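Local coordinates for glutathione transferase gst1-6 (Anopheles dirus, PDB 1V2A), which probably catalyses the conjugation of glutathione to electrophilic xenobiotics, displacing a halide from substrates of the type RX, at residues M1-S6 with P52-N57; Q48-T53 with V60-Y65; S90-R95 with T151-C156. All blocks are in the same frame, centred on the assembly; numbering follows the deposited sequence.

Contact 1 of 3, residues M1-S6 with P52-N57; sequences MDYYYS and PTLVDN
The centre of the four-stranded sheet in the thioredoxin-like N-terminal domain is built here, where Asp2, Tyr3 and Tyr4 pair with Val55, Leu54 and Thr53. The two strands run antiparallel, at 171°. Asp2 with Val55 and Tyr4 with Thr53 are hydrogen-bonded pairs, each closed by two N-H...O bonds, and between them Tyr3 and Leu54 form a non-hydrogen-bonded pair. Representative bonds are Asp2 N to Val55 O at 3.2 Å and Tyr4 N to Thr53 O at 3.0 Å.

Alternation sorts the side chains. Tyr3 and Leu54 share one face, buried and largely apolar, which suits an aromatic ring and a branched aliphatic chain. With its CG turned opposite the backbone N (chi1 -172°), the Tyr3 side chain runs alongside Pro52, pointing the same way, and its OH comes within 3.2 Å of Pro52 CB while hydrogen-bonding to the carbonyl of Cys12. Leu54 lays CD1 3.3 Å from Asp2 O and against Met1. The flexible Met1 chain bends at chi3 (87°), bringing CE 3.9 Å from Asp56 OD2, a carboxylate oxygen held by Tyr75.

On the opposite face Tyr4 presents its ring edge to the neighbouring strand: CD1 lies 3.4 Å from Thr53 O, in the ring plane, and CE1 is 3.8 Å from Val55 CG2. The beta-branched Thr53 and Val55 suit an extended backbone, and the carboxylate of the partly exposed Asp2 makes a salt bridge with Lys29 and a hydrogen bond with Asn27.

Strand 27-30 flanks strand 2-5 on its other side, and strand 59-62 lies beyond strand 53-56. Helix 64-75 packs on Met1 and Leu54 through Leu71 and Ile67, while helix 13-22 lays Ala15 and Ile16 against Tyr3.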
loop_
_atom_site.group_PDB
_atom_site.type_symbol
_atom_site.label_atom_id
_atom_site.label_comp_id
_atom_site.label_asym_id
_atom_site.label_seq_id
_atom_site.Cartn_x
_atom_site.Cartn_y
_atom_site.Cartn_z
ATOM N N MET B 1 1.586 24.084 -7.629
ATOM C CA MET B 1 2.225 22.856 -7.095
ATOM C C MET B 1 3.013 22.154 -8.191
ATOM O O MET B 1 2.582 22.115 -9.340
ATOM C CB MET B 1 1.149 21.920 -6.527
ATOM C CG MET B 1 0.033 21.585 -7.501
ATOM S SD MET B 1 -1.384 20.779 -6.704
ATOM C CE MET B 1 -2.303 22.214 -6.180
ATOM N N ASP B 2 4.180 21.621 -7.845
ATOM C CA ASP B 2 4.997 20.913 -8.825
ATOM C C ASP B 2 4.667 19.426 -8.780
ATOM O O ASP B 2 4.343 18.877 -7.721
ATOM C CB ASP B 2 6.493 21.111 -8.553
ATOM C CG ASP B 2 6.895 22.569 -8.534
ATOM O OD1 ASP B 2 6.257 23.376 -9.250
ATOM O OD2 ASP B 2 7.862 22.910 -7.813
ATOM N N TYR B 3 4.753 18.780 -9.938
ATOM C CA TYR B 3 4.446 17.366 -10.037
ATOM C C TYR B 3 5.490 16.630 -10.869
ATOM O O TYR B 3 5.378 16.551 -12.094
ATOM C CB TYR B 3 3.056 17.182 -10.657
ATOM C CG TYR B 3 2.556 15.757 -10.638
ATOM C CD1 TYR B 3 2.308 15.100 -9.430
ATOM C CD2 TYR B 3 2.325 15.062 -11.826
ATOM C CE1 TYR B 3 1.836 13.784 -9.407
ATOM C CE2 TYR B 3 1.854 13.746 -11.815
ATOM C CZ TYR B 3 1.610 13.116 -10.602
ATOM O OH TYR B 3 1.126 11.828 -10.589
ATOM N N TYR B 4 6.515 16.106 -10.206
ATOM C CA TYR B 4 7.551 15.357 -10.909
ATOM C C TYR B 4 6.886 14.066 -11.349
ATOM O O TYR B 4 6.266 13.374 -10.540
ATOM C CB TYR B 4 8.727 15.095 -9.979
ATOM C CG TYR B 4 9.309 16.387 -9.466
ATOM C CD1 TYR B 4 8.728 17.053 -8.387
ATOM C CD2 TYR B 4 10.371 17.000 -10.128
ATOM C CE1 TYR B 4 9.185 18.303 -7.983
ATOM C CE2 TYR B 4 10.836 18.247 -9.736
ATOM C CZ TYR B 4 10.241 18.895 -8.667
ATOM O OH TYR B 4 10.692 20.136 -8.300
ATOM N N TYR B 5 7.007 13.747 -12.633
ATOM C CA TYR B 5 6.343 12.568 -13.155
ATOM C C TYR B 5 6.769 12.211 -14.580
ATOM O O TYR B 5 7.693 12.795 -15.156
ATOM C CB TYR B 5 4.842 12.839 -13.195
ATOM C CG TYR B 5 4.493 13.683 -14.388
ATOM C CD1 TYR B 5 3.620 13.214 -15.359
ATOM C CD2 TYR B 5 5.145 14.896 -14.618
ATOM C CE1 TYR B 5 3.414 13.920 -16.540
ATOM C CE2 TYR B 5 4.947 15.613 -15.794
ATOM C CZ TYR B 5 4.085 15.113 -16.755
ATOM O OH TYR B 5 3.932 15.771 -17.955
ATOM N N SER B 6 6.034 11.252 -15.134
ATOM C CA SER B 6 6.200 10.773 -16.495
ATOM C C SER B 6 4.965 9.944 -16.815
ATOM O O SER B 6 4.684 8.968 -16.129
ATOM C CB SER B 6 7.438 9.899 -16.626
ATOM O OG SER B 6 7.520 9.394 -17.948
ATOM N N PRO B 52 5.386 9.222 -8.838
ATOM C CA PRO B 52 5.113 10.645 -8.663
ATOM C C PRO B 52 5.559 11.252 -7.340
ATOM O O PRO B 52 5.585 10.585 -6.314
ATOM C CB PRO B 52 3.605 10.714 -8.836
ATOM C CG PRO B 52 3.166 9.434 -8.209
ATOM C CD PRO B 52 4.141 8.436 -8.757
ATOM N N THR B 53 5.902 12.536 -7.391
ATOM C CA THR B 53 6.316 13.308 -6.223
ATOM C C THR B 53 5.673 14.677 -6.376
ATOM O O THR B 53 5.939 15.377 -7.351
ATOM C CB THR B 53 7.838 13.510 -6.157
ATOM O OG1 THR B 53 8.473 12.266 -5.858
ATOM C CG2 THR B 53 8.194 14.505 -5.068
ATOM N N LEU B 54 4.827 15.048 -5.420
ATOM C CA LEU B 54 4.135 16.333 -5.447
ATOM C C LEU B 54 4.812 17.315 -4.487
ATOM O O LEU B 54 5.479 16.895 -3.547
ATOM C CB LEU B 54 2.674 16.133 -5.031
ATOM C CG LEU B 54 1.741 17.350 -4.956
ATOM C CD1 LEU B 54 1.517 17.902 -6.351
ATOM C CD2 LEU B 54 0.405 16.952 -4.329
ATOM N N VAL B 55 4.656 18.615 -4.738
ATOM C CA VAL B 55 5.230 19.646 -3.872
ATOM C C VAL B 55 4.281 20.849 -3.819
ATOM O O VAL B 55 4.385 21.769 -4.620
ATOM C CB VAL B 55 6.631 20.110 -4.376
ATOM C CG1 VAL B 55 7.256 21.069 -3.365
ATOM C CG2 VAL B 55 7.549 18.902 -4.572
ATOM N N ASP B 56 3.346 20.820 -2.875
ATOM C CA ASP B 56 2.358 21.885 -2.706
ATOM C C ASP B 56 2.841 22.907 -1.676
ATOM O O ASP B 56 2.934 22.602 -0.487
ATOM C CB ASP B 56 1.027 21.287 -2.238
ATOM C CG ASP B 56 -0.158 22.195 -2.522
ATOM O OD1 ASP B 56 0.056 23.402 -2.794
ATOM O OD2 ASP B 56 -1.307 21.694 -2.469
ATOM N N ASN B 57 3.138 24.119 -2.136
ATOM C CA ASN B 57 3.618 25.186 -1.264
ATOM C C ASN B 57 4.675 24.676 -0.299
ATOM O O ASN B 57 4.556 24.854 0.916
ATOM C CB ASN B 57 2.459 25.802 -0.466
ATOM C CG ASN B 57 1.455 26.521 -1.352
ATOM O OD1 ASN B 57 1.821 27.377 -2.155
ATOM N ND2 ASN B 57 0.180 26.181 -1.202
#

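Contact 2 of 3, residues Q48-T53 with V60-Y65; sequences QHTIPT and VVWESY. With GTS (glutathione sulfonic acid), chain F.
Thr53 and Trp62 face each other as an antiparallel non-hydrogen-bonded pair, CA to CA 4.5 Å, from which the chain leads back through the cis Ile51-Pro52 peptide and on through Glu63, whose positive phi (92°), unusual for a non-glycine residue, belongs to the turn into helix 64-75. This is the glutathione site, with the cis-proline characteristic of thioredoxin-like folds. Ile51 N donates to O2 of the bound glutathione sulfonic acid at 2.7 Å, and Ile51 O accepts from its N2, so the ligand backbone pairs with the loop as another strand would.

Glu63 and Ser64 grip the gamma-glutamyl end. Glu63, bent at chi2, brings OE1 within 2.8 Å of the ligand's N1, an acid well matched to an amino group. The ligand's own gamma-glutamyl carboxylate is held twice by Ser64: Ser64 N bonds O11 at 2.7 Å and Ser64 OG bonds O12 at 2.7 Å. Lying at the helix start, this ligand carboxylate is probably favoured by the helix dipole. A water joins Thr50 OG1, Pro52 O, Glu63 N and ligand O11, tying loop, helix start and ligand together.

The rigid Pro52 ring sets CG 3.6 Å from Ser64 CA. Thr50 crosses Trp62 at about a right angle, its OG1 3.9 Å from Trp62 CD1, and Thr53 OG1 donates to Thr50 O, bracing the loop.

Leu42 of helix 36-45 backs Ile51 and Thr53. Tyr65 OH hydrogen-bonds to Asp99 of helix 86-115 and its ring stacks with Phe97 of the second subunit; Gln94 of that subunit packs on Trp62.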
loop_
_atom_site.group_PDB
_atom_site.type_symbol
_atom_site.label_atom_id
_atom_site.label_comp_id
_atom_site.label_asym_id
_atom_site.label_seq_id
_atom_site.Cartn_x
_atom_site.Cartn_y
_atom_site.Cartn_z
ATOM N N GLN B 48 13.442 9.215 -1.216
ATOM C CA GLN B 48 13.249 7.924 -1.871
ATOM C C GLN B 48 13.431 8.098 -3.368
ATOM O O GLN B 48 13.667 7.138 -4.094
ATOM C CB GLN B 48 11.850 7.363 -1.569
ATOM C CG GLN B 48 11.636 5.940 -2.077
ATOM C CD GLN B 48 10.468 5.228 -1.405
ATOM O OE1 GLN B 48 10.327 4.005 -1.516
ATOM N NE2 GLN B 48 9.630 5.986 -0.703
ATOM N N HIS B 49 13.325 9.348 -3.808
ATOM C CA HIS B 49 13.464 9.731 -5.206
ATOM C C HIS B 49 12.693 8.825 -6.157
ATOM O O HIS B 49 13.271 8.121 -6.981
ATOM C CB HIS B 49 14.951 9.810 -5.608
ATOM C CG HIS B 49 15.713 8.533 -5.423
ATOM N ND1 HIS B 49 15.481 7.405 -6.182
ATOM C CD2 HIS B 49 16.718 8.212 -4.573
ATOM C CE1 HIS B 49 16.311 6.447 -5.811
ATOM N NE2 HIS B 49 17.070 6.910 -4.836
ATOM N N THR B 50 11.373 8.853 -6.025
ATOM C CA THR B 50 10.500 8.070 -6.879
ATOM C C THR B 50 9.408 9.000 -7.363
ATOM O O THR B 50 9.067 9.958 -6.682
ATOM C CB THR B 50 9.818 6.934 -6.116
ATOM O OG1 THR B 50 8.843 7.485 -5.219
ATOM C CG2 THR B 50 10.839 6.135 -5.325
ATOM N N ILE B 51 8.881 8.739 -8.554
ATOM C CA ILE B 51 7.795 9.548 -9.082
ATOM C C ILE B 51 6.573 8.645 -9.038
ATOM O O ILE B 51 6.684 7.427 -9.191
ATOM C CB ILE B 51 8.068 10.017 -10.531
ATOM C CG1 ILE B 51 8.476 8.835 -11.409
ATOM C CG2 ILE B 51 9.152 11.068 -10.531
ATOM C CD1 ILE B 51 8.868 9.230 -12.835
ATOM N N PRO B 52 5.386 9.222 -8.838
ATOM C CA PRO B 52 5.113 10.645 -8.663
ATOM C C PRO B 52 5.559 11.252 -7.340
ATOM O O PRO B 52 5.585 10.585 -6.314
ATOM C CB PRO B 52 3.605 10.714 -8.836
ATOM C CG PRO B 52 3.166 9.434 -8.209
ATOM C CD PRO B 52 4.141 8.436 -8.757
ATOM N N THR B 53 5.902 12.536 -7.391
ATOM C CA THR B 53 6.316 13.308 -6.223
ATOM C C THR B 53 5.673 14.677 -6.376
ATOM O O THR B 53 5.939 15.377 -7.351
ATOM C CB THR B 53 7.838 13.510 -6.157
ATOM O OG1 THR B 53 8.473 12.266 -5.858
ATOM C CG2 THR B 53 8.194 14.505 -5.068
ATOM N N VAL B 60 6.046 18.641 0.651
ATOM C CA VAL B 60 6.356 17.515 -0.227
ATOM C C VAL B 60 5.506 16.278 0.050
ATOM O O VAL B 60 5.203 15.983 1.198
ATOM C CB VAL B 60 7.840 17.129 -0.097
ATOM C CG1 VAL B 60 8.143 15.928 -0.962
ATOM C CG2 VAL B 60 8.714 18.306 -0.516
ATOM N N VAL B 61 5.137 15.555 -1.008
ATOM C CA VAL B 61 4.323 14.343 -0.876
ATOM C C VAL B 61 4.616 13.289 -1.944
ATOM O O VAL B 61 4.644 13.601 -3.132
ATOM C CB VAL B 61 2.816 14.676 -0.969
ATOM C CG1 VAL B 61 2.001 13.437 -0.730
ATOM C CG2 VAL B 61 2.454 15.762 0.045
ATOM N N TRP B 62 4.843 12.041 -1.542
ATOM C CA TRP B 62 5.072 11.017 -2.553
ATOM C C TRP B 62 4.269 9.761 -2.278
ATOM O O TRP B 62 3.711 9.598 -1.198
ATOM C CB TRP B 62 6.572 10.736 -2.757
ATOM C CG TRP B 62 7.283 9.943 -1.718
ATOM C CD1 TRP B 62 7.472 8.593 -1.707
ATOM C CD2 TRP B 62 7.972 10.454 -0.573
ATOM N NE1 TRP B 62 8.249 8.232 -0.631
ATOM C CE2 TRP B 62 8.573 9.357 0.081
ATOM C CE3 TRP B 62 8.156 11.738 -0.044
ATOM C CZ2 TRP B 62 9.325 9.499 1.247
ATOM C CZ3 TRP B 62 8.906 11.881 1.116
ATOM C CH2 TRP B 62 9.486 10.768 1.744
ATOM N N GLU B 63 4.205 8.892 -3.283
ATOM C CA GLU B 63 3.414 7.666 -3.270
ATOM C C GLU B 63 2.115 8.161 -3.891
ATOM O O GLU B 63 1.361 8.906 -3.255
ATOM C CB GLU B 63 3.109 7.139 -1.856
ATOM C CG GLU B 63 4.197 6.313 -1.167
ATOM C CD GLU B 63 4.575 5.050 -1.922
ATOM O OE1 GLU B 63 3.683 4.355 -2.457
ATOM O OE2 GLU B 63 5.780 4.746 -1.964
ATOM N N SER B 64 1.880 7.759 -5.135
ATOM C CA SER B 64 0.696 8.130 -5.887
ATOM C C SER B 64 -0.565 8.122 -5.030
ATOM O O SER B 64 -1.481 8.923 -5.226
ATOM C CB SER B 64 0.523 7.160 -7.067
ATOM O OG SER B 64 0.323 5.816 -6.630
ATOM N N TYR B 65 -0.609 7.206 -4.080
ATOM C CA TYR B 65 -1.766 7.078 -3.209
ATOM C C TYR B 65 -1.830 8.188 -2.172
ATOM O O TYR B 65 -2.908 8.688 -1.859
ATOM C CB TYR B 65 -1.740 5.720 -2.517
ATOM C CG TYR B 65 -1.538 4.585 -3.481
ATOM C CD1 TYR B 65 -0.263 4.183 -3.851
ATOM C CD2 TYR B 65 -2.625 3.930 -4.051
ATOM C CE1 TYR B 65 -0.073 3.148 -4.773
ATOM C CE2 TYR B 65 -2.444 2.892 -4.977
ATOM C CZ TYR B 65 -1.166 2.514 -5.331
ATOM O OH TYR B 65 -0.980 1.538 -6.280
HETATM N N1 GTS F . 4.444 3.235 -4.867
HETATM C CA1 GTS F . 4.984 4.301 -5.662
HETATM C C1 GTS F . 3.809 5.189 -5.989
HETATM O O11 GTS F . 4.028 6.379 -6.111
HETATM O O12 GTS F . 2.676 4.698 -6.100
HETATM C CB1 GTS F . 5.631 3.690 -6.883
HETATM C CG1 GTS F . 6.269 4.716 -7.840
HETATM C CD1 GTS F . 7.508 4.159 -8.523
HETATM O OE1 GTS F . 7.930 3.013 -8.295
HETATM N N2 GTS F . 8.070 5.007 -9.381
HETATM C CA2 GTS F . 9.267 4.631 -10.142
HETATM C C2 GTS F . 10.427 5.456 -9.696
HETATM O O2 GTS F . 10.288 6.664 -9.467
HETATM C CB2 GTS F . 9.162 4.861 -11.647
HETATM S SG2 GTS F . 7.888 3.954 -12.583
HETATM O O1S GTS F . 6.561 4.226 -12.132
HETATM O O2S GTS F . 8.025 4.375 -13.931
HETATM O O3S GTS F . 8.109 2.539 -12.490
HETATM N N3 GTS F . 11.566 4.788 -9.589
HETATM C CA3 GTS F . 12.769 5.455 -9.181
HETATM C C3 GTS F . 13.453 4.722 -8.086
HETATM O O31 GTS F . 14.501 5.213 -7.690
HETATM O O32 GTS F . 12.938 3.676 -7.661
HETATM O O HOH W 1 7.523 5.170 -3.629
HETATM O O HOH W 2 6.131 8.046 -5.653
#

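Contact 3 of 3, residues S90-R95 with T151-C156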
loop_
_atom_site.group_PDB
_atom_site.type_symbol
_atom_site.label_atom_id
_atom_site.label_comp_id
_atom_site.label_asym_id
_atom_site.label_seq_id
_atom_site.Cartn_x
_atom_site.Cartn_y
_atom_site.Cartn_z
ATOM N N SER B 90 -13.700 2.271 4.222
ATOM C CA SER B 90 -12.909 1.076 4.490
ATOM C C SER B 90 -12.739 0.268 3.211
ATOM O O SER B 90 -11.685 -0.324 2.986
ATOM C CB SER B 90 -13.546 0.205 5.589
ATOM O OG SER B 90 -14.838 -0.256 5.237
ATOM N N VAL B 91 -13.759 0.259 2.362
ATOM C CA VAL B 91 -13.674 -0.491 1.111
ATOM C C VAL B 91 -12.689 0.191 0.163
ATOM O O VAL B 91 -11.851 -0.464 -0.454
ATOM C CB VAL B 91 -15.039 -0.590 0.408
ATOM C CG1 VAL B 91 -14.983 -1.670 -0.656
ATOM C CG2 VAL B 91 -16.133 -0.888 1.419
ATOM N N VAL B 92 -12.797 1.513 0.060
ATOM C CA VAL B 92 -11.916 2.293 -0.796
ATOM C C VAL B 92 -10.491 2.047 -0.332
ATOM O O VAL B 92 -9.627 1.657 -1.121
ATOM C CB VAL B 92 -12.243 3.807 -0.704
ATOM C CG1 VAL B 92 -11.358 4.597 -1.649
ATOM C CG2 VAL B 92 -13.709 4.044 -1.058
ATOM N N ASN B 93 -10.247 2.255 0.959
ATOM C CA ASN B 93 -8.912 2.035 1.505
ATOM C C ASN B 93 -8.416 0.636 1.216
ATOM O O ASN B 93 -7.272 0.459 0.794
ATOM C CB ASN B 93 -8.888 2.267 3.012
ATOM C CG ASN B 93 -8.778 3.728 3.364
ATOM O OD1 ASN B 93 -8.487 4.561 2.506
ATOM N ND2 ASN B 93 -8.996 4.049 4.628
ATOM N N GLN B 94 -9.270 -0.359 1.441
ATOM C CA GLN B 94 -8.880 -1.740 1.192
ATOM C C GLN B 94 -8.541 -1.961 -0.278
ATOM O O GLN B 94 -7.530 -2.594 -0.591
ATOM C CB GLN B 94 -9.983 -2.699 1.628
ATOM C CG GLN B 94 -9.676 -4.160 1.325
ATOM C CD GLN B 94 -10.119 -4.573 -0.064
ATOM O OE1 GLN B 94 -9.315 -5.028 -0.882
ATOM N NE2 GLN B 94 -11.412 -4.413 -0.340
ATOM N N ARG B 95 -9.373 -1.434 -1.177
ATOM C CA ARG B 95 -9.128 -1.593 -2.606
ATOM C C ARG B 95 -7.823 -0.900 -3.013
ATOM O O ARG B 95 -7.157 -1.325 -3.964
ATOM C CB ARG B 95 -10.275 -1.008 -3.438
ATOM C CG ARG B 95 -11.690 -1.443 -3.064
ATOM C CD ARG B 95 -11.961 -2.927 -3.228
ATOM N NE ARG B 95 -13.362 -3.165 -3.568
ATOM C CZ ARG B 95 -14.062 -4.239 -3.209
ATOM N NH1 ARG B 95 -13.500 -5.194 -2.478
ATOM N NH2 ARG B 95 -15.323 -4.365 -3.594
ATOM N N THR B 151 -14.631 6.626 -7.180
ATOM C CA THR B 151 -13.847 7.084 -6.041
ATOM C C THR B 151 -12.385 7.053 -6.476
ATOM O O THR B 151 -12.080 6.696 -7.614
ATOM C CB THR B 151 -14.028 6.164 -4.800
ATOM O OG1 THR B 151 -13.518 4.854 -5.076
ATOM C CG2 THR B 151 -15.496 6.055 -4.427
ATOM N N VAL B 152 -11.482 7.432 -5.582
ATOM C CA VAL B 152 -10.065 7.412 -5.904
ATOM C C VAL B 152 -9.593 5.993 -6.191
ATOM O O VAL B 152 -8.514 5.788 -6.753
ATOM C CB VAL B 152 -9.237 7.981 -4.751
ATOM C CG1 VAL B 152 -9.535 9.460 -4.597
ATOM C CG2 VAL B 152 -9.578 7.258 -3.474
ATOM N N ALA B 153 -10.401 5.013 -5.794
ATOM C CA ALA B 153 -10.066 3.613 -6.010
ATOM C C ALA B 153 -10.099 3.309 -7.492
ATOM O O ALA B 153 -9.198 2.672 -8.033
ATOM C CB ALA B 153 -11.052 2.724 -5.286
ATOM N N ASP B 154 -11.154 3.776 -8.144
ATOM C CA ASP B 154 -11.343 3.559 -9.563
ATOM C C ASP B 154 -10.212 4.169 -10.371
ATOM O O ASP B 154 -9.691 3.537 -11.287
ATOM C CB ASP B 154 -12.675 4.162 -9.990
ATOM C CG ASP B 154 -13.851 3.467 -9.349
ATOM O OD1 ASP B 154 -14.157 2.333 -9.765
ATOM O OD2 ASP B 154 -14.464 4.048 -8.427
ATOM N N ILE B 155 -9.834 5.399 -10.032
ATOM C CA ILE B 155 -8.761 6.079 -10.744
ATOM C C ILE B 155 -7.419 5.345 -10.668
ATOM O O ILE B 155 -6.733 5.214 -11.686
ATOM C CB ILE B 155 -8.571 7.517 -10.227
ATOM C CG1 ILE B 155 -9.815 8.353 -10.563
ATOM C CG2 ILE B 155 -7.316 8.125 -10.837
ATOM C CD1 ILE B 155 -9.727 9.802 -10.136
ATOM N N CYS B 156 -7.046 4.880 -9.477
ATOM C CA CYS B 156 -5.777 4.156 -9.295
ATOM C C CYS B 156 -5.786 2.786 -9.976
ATOM O O CYS B 156 -4.797 2.386 -10.593
ATOM C CB CYS B 156 -5.462 3.949 -7.805
ATOM S SG CYS B 156 -5.231 5.459 -6.828
#
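Val92 and Ala153 mark the meeting of two helices of the all-helical C-terminal domain, and Thr151 with Asp154 forms the N-terminal capping box of the second, a motif well known in glutathione transferases. Helix segments 90-95 and 152-156 run nearly parallel, with a crossing angle of 17° and axes 9.4 Å apart.

Apolar packing carries the contact. Val92 supplies most of the first helix's share: its CG1, turned opposite the backbone N (chi1 -177°), comes 3.7 Å from Val152 CG2 and 4.1 Å from Ala153 CB. Val92 and Val152 cross at about a right angle, whereas Val92 meets Thr151 tip to tip, CG1 to OG1 4.1 Å. One turn further along, Arg95 adds its aliphatic base, CB lying 4.2 Å from Ala153 CB. The small methyl of Ala153 suits a site approached by two larger side chains, and the short, branched valines meet through their methyls. Val152 also packs on Val68 and Val72 of helix 64-75, in the N-terminal domain.

Charge is kept to the side. The Arg95 chain leads its guanidinium away from Ala153 to a hydrogen bond with Ala145 O, a salt bridge with Glu141 and a cation-pi contact with Phe138.

Hydrogen bonding serves the helix start. Thr151 OG1, while touching Val92, accepts from Ala153 N at 3.2 Å, a role for which a short hydroxyl side chain is apt. Reciprocally, Thr151 N donates to Asp154 OD2 at 2.9 Å, using the anti lone pair of that oxygen, while OD1 takes Ala145 N and Trp180 NE1.

How the contacts relate
Contacts 1 and 2 lie on one sheet of the N-terminal domain and share Pro52 and Thr53; Leu54 N probably hydrogen-bonds to Val61 O, joining their strands. Contact 1 is partly buried and rests on regular backbone pairing, whereas buried contact 2, at the end of that sheet, turns its backbone and polar groups to the ligand and a bridging water. Contact 3, also buried, belongs to the helical C-terminal domain and is held by aliphatic packing, with polar bonds at the helix start and at the outer end of Arg95. It touches contact 2 where Cys156 packs on Tyr65, and both reach the second subunit, which contact 1 does not.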